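PDB 5EHT: N-acyl homoserine lactonase from Bacillus thuringiensis, which hydrolyses the lactone ring of N-acyl-L-homoserine lactones of short and long acyl chain, using two bound zinc ions. Local coordinates for residues A14-L19 with L33-V38. The protein carries 7 engineered substitutions. Residues are numbered along the deposited sequence; the frame is centred on the assembly and turned at random.
Engineered in segment 33-38: V36 (natural residue Leu).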
ATOM      1  N   ALA A  14       5.547  -6.220   6.699  1.00 13.19           N
ATOM      2  CA  ALA A  14       5.603  -7.267   5.623  1.00 13.79           C
ATOM      3  C   ALA A  14       6.995  -7.196   4.945  1.00 13.11           C
ATOM      4  O   ALA A  14       7.118  -7.204   3.733  1.00 14.15           O
ATOM      5  CB  ALA A  14       4.503  -7.079   4.617  1.00 14.68           C
ATOM      6  N   GLY A  15       8.040  -7.145   5.755  1.00 14.43           N
ATOM      7  CA  GLY A  15       9.371  -6.950   5.251  1.00 14.49           C
ATOM      8  C   GLY A  15       9.740  -5.505   5.094  1.00 11.71           C
ATOM      9  O   GLY A  15       8.971  -4.614   5.540  1.00 13.85           O
ATOM     10  N   ARG A  16      10.820  -5.238   4.401  1.00 12.87           N
ATOM     11  CA  ARG A  16      11.337  -3.888   4.267  1.00 12.89           C
ATOM     12  C   ARG A  16      11.958  -3.724   2.871  1.00 13.64           C
ATOM     13  O   ARG A  16      11.997  -4.659   2.071  1.00 13.59           O
ATOM     14  CB  ARG A  16      12.379  -3.531   5.334  1.00 14.92           C
ATOM     15  CG  ARG A  16      11.893  -3.805   6.759  1.00 16.10           C
ATOM     16  CD  ARG A  16      12.844  -3.230   7.791  1.00 15.92           C
ATOM     17  NE  ARG A  16      12.885  -1.806   7.792  1.00 16.87           N
ATOM     18  CZ  ARG A  16      12.046  -1.090   8.508  1.00 15.94           C
ATOM     19  NH1 ARG A  16      12.091   0.214   8.432  1.00 16.75           N
ATOM     20  NH2 ARG A  16      11.119  -1.620   9.251  1.00 18.26           N
ATOM     21  N   CYS A  17      12.397  -2.520   2.526  1.00 13.39           N
ATOM     22  CA  CYS A  17      13.005  -2.255   1.261  1.00 14.26           C
ATOM     23  C   CYS A  17      13.984  -1.133   1.398  1.00 12.98           C
ATOM     24  O   CYS A  17      13.705  -0.109   2.007  1.00 15.56           O
ATOM     25  CB  CYS A  17      11.895  -1.902   0.260  1.00 14.76           C
ATOM     26  SG  CYS A  17      12.456  -1.899  -1.467  1.00 17.06           S
ATOM     27  N   MET A  18      15.182  -1.320   0.857  1.00 13.40           N
ATOM     28  CA  MET A  18      16.123  -0.263   0.747  1.00 13.39           C
ATOM     29  C   MET A  18      15.751   0.615  -0.401  1.00 14.22           C
ATOM     30  O   MET A  18      15.537   0.110  -1.524  1.00 15.57           O
ATOM     31  CB  MET A  18      17.537  -0.764   0.504  1.00 15.76           C
ATOM     32  CG  MET A  18      18.091  -1.723   1.480  1.00 18.00           C
ATOM     33  SD  MET A  18      18.047  -1.254   3.201  1.00 19.71           S
ATOM     34  CE  MET A  18      19.062   0.240   3.213  1.00 22.49           C
ATOM     35  N   LEU A  19      15.632   1.939  -0.202  1.00 15.32           N
ATOM     36  CA  LEU A  19      15.371   2.890  -1.253  1.00 15.15           C
ATOM     37  C   LEU A  19      16.459   3.971  -1.192  1.00 16.15           C
ATOM     38  O   LEU A  19      16.765   4.496  -0.135  1.00 18.17           O
ATOM     39  CB  LEU A  19      14.020   3.614  -1.138  1.00 17.04           C
ATOM     40  CG  LEU A  19      12.778   2.733  -1.308  1.00 16.76           C
ATOM     41  CD1 LEU A  19      11.538   3.601  -1.058  1.00 16.85           C
ATOM     42  CD2 LEU A  19      12.772   1.997  -2.650  1.00 19.79           C
ATOM     43  N   LEU A  33      21.229   4.916   0.948  1.00 19.83           N
ATOM     44  CA  LEU A  33      20.034   4.113   1.038  1.00 16.72           C
ATOM     45  C   LEU A  33      19.369   4.237   2.380  1.00 15.68           C
ATOM     46  O   LEU A  33      20.038   4.429   3.383  1.00 18.54           O
ATOM     47  CB  LEU A  33      20.340   2.649   0.735  1.00 17.83           C
ATOM     48  CG  LEU A  33      20.973   2.326  -0.622  1.00 21.43           C
ATOM     49  CD1 LEU A  33      21.428   0.881  -0.606  1.00 24.11           C
ATOM     50  CD2 LEU A  33      20.024   2.547  -1.765  1.00 25.36           C
ATOM     51  N   LEU A  34      18.036   4.107   2.379  1.00 16.14           N
ATOM     52  CA  LEU A  34      17.142   4.128   3.530  1.00 15.72           C
ATOM     53  C   LEU A  34      16.400   2.807   3.587  1.00 14.94           C
ATOM     54  O   LEU A  34      15.749   2.423   2.621  1.00 16.28           O
ATOM     55  CB  LEU A  34      16.143   5.266   3.387  1.00 16.39           C
ATOM     56  CG  LEU A  34      16.638   6.670   3.163  1.00 17.59           C
ATOM     57  CD1 LEU A  34      15.468   7.631   2.938  1.00 21.83           C
ATOM     58  CD2 LEU A  34      17.563   7.110   4.287  1.00 22.06           C
ATOM     59  N   ASN A  35      16.368   2.172   4.766  1.00 13.99           N
ATOM     60  CA  ASN A  35      15.677   0.903   4.960  1.00 14.84           C
ATOM     61  C   ASN A  35      14.260   1.188   5.438  1.00 15.30           C
ATOM     62  O   ASN A  35      14.040   1.466   6.641  1.00 15.87           O
ATOM     63  CB  ASN A  35      16.457   0.073   5.952  1.00 14.46           C
ATOM     64  CG  ASN A  35      15.914  -1.334   6.092  1.00 16.50           C
ATOM     65  OD1 ASN A  35      14.761  -1.589   5.764  1.00 16.82           O
ATOM     66  ND2 ASN A  35      16.746  -2.277   6.561  1.00 17.23           N
ATOM     67  N   VAL A  36      13.341   1.262   4.476  1.00 13.38           N
ATOM     68  CA  VAL A  36      11.975   1.737   4.717  1.00 12.83           C
ATOM     69  C   VAL A  36      11.070   0.524   4.980  1.00 12.50           C
ATOM     70  O   VAL A  36      11.273  -0.589   4.515  1.00 13.56           O
ATOM     71  CB  VAL A  36      11.402   2.582   3.577  1.00 14.61           C
ATOM     72  CG1 VAL A  36      12.285   3.775   3.256  1.00 16.04           C
ATOM     73  CG2 VAL A  36      11.093   1.785   2.345  1.00 14.14           C
ATOM     74  N   PRO A  37       9.980   0.776   5.774  1.00 13.09           N
ATOM     75  CA  PRO A  37       9.048  -0.298   6.030  1.00 12.76           C
ATOM     76  C   PRO A  37       8.199  -0.623   4.817  1.00 12.67           C
ATOM     77  O   PRO A  37       7.882   0.258   4.028  1.00 13.40           O
ATOM     78  CB  PRO A  37       8.124   0.217   7.127  1.00 14.65           C
ATOM     79  CG  PRO A  37       8.210   1.701   6.943  1.00 14.70           C
ATOM     80  CD  PRO A  37       9.630   1.992   6.486  1.00 14.56           C
ATOM     81  N   VAL A  38       7.854  -1.894   4.647  1.00 12.09           N
ATOM     82  CA  VAL A  38       6.809  -2.306   3.765  1.00 11.88           C
ATOM     83  C   VAL A  38       5.666  -2.768   4.612  1.00 10.69           C
ATOM     84  O   VAL A  38       5.836  -3.543   5.575  1.00 12.14           O
ATOM     85  CB  VAL A  38       7.321  -3.400   2.799  1.00 12.75           C
ATOM     86  CG1 VAL A  38       6.160  -4.030   1.996  1.00 12.03           C
ATOM     87  CG2 VAL A  38       8.429  -2.890   1.933  1.00 13.55           C
TER
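A bend at chi3 (67°) swings the guanidinium of R16 across the neighbouring strand, while N35 sets its CG anti to the backbone N (chi1 -173°) and brings OD1 to the edge of that group, the amide and guanidinium planes 58° apart. Both belong to an antiparallel pair of strands, 8-20 and 33-45, in one of the two mixed sheets of the metallo-beta-lactamase alpha-beta/beta-alpha fold. R16 grips N35 side-on. NE donates to OD1 of N35 at 2.8 Å, from above the amide plane, and NH1 of R16 bonds almost straight to the backbone O of N35 at 2.9 Å. Both acceptors lie close to the guanidinium plane, which, with the salt bridge from NH2 to E243 of helix 240-243, should restrict its rotation. The V36-P37 peptide link and CA of P37 lie over one face, CA offset toward its rim.

Paired backbone hydrogen bonds make C17-V36 and L19-L34 the hydrogen-bonded pairs of the antiparallel ladder; towards the other end, A14 N donates to V38 O and V38 N to G15 O. Beside N35, the thioether of M18 folds back so that SD lies 3.4 Å from CB of N35 and CE reaches CB of L33. The opposite face of the sheet carries C17, L19, L34 and the engineered V36, with CD1 of L19 3.9 Å from CG2 of V36. V36 and V38 bring this pair up to the dinuclear zinc site, V36 packing on the ligand H238 and V38 lying near the ligand D111. P37 adds a second-shell contact, its carbonyl O hydrogen-bonded to ND1 of H238.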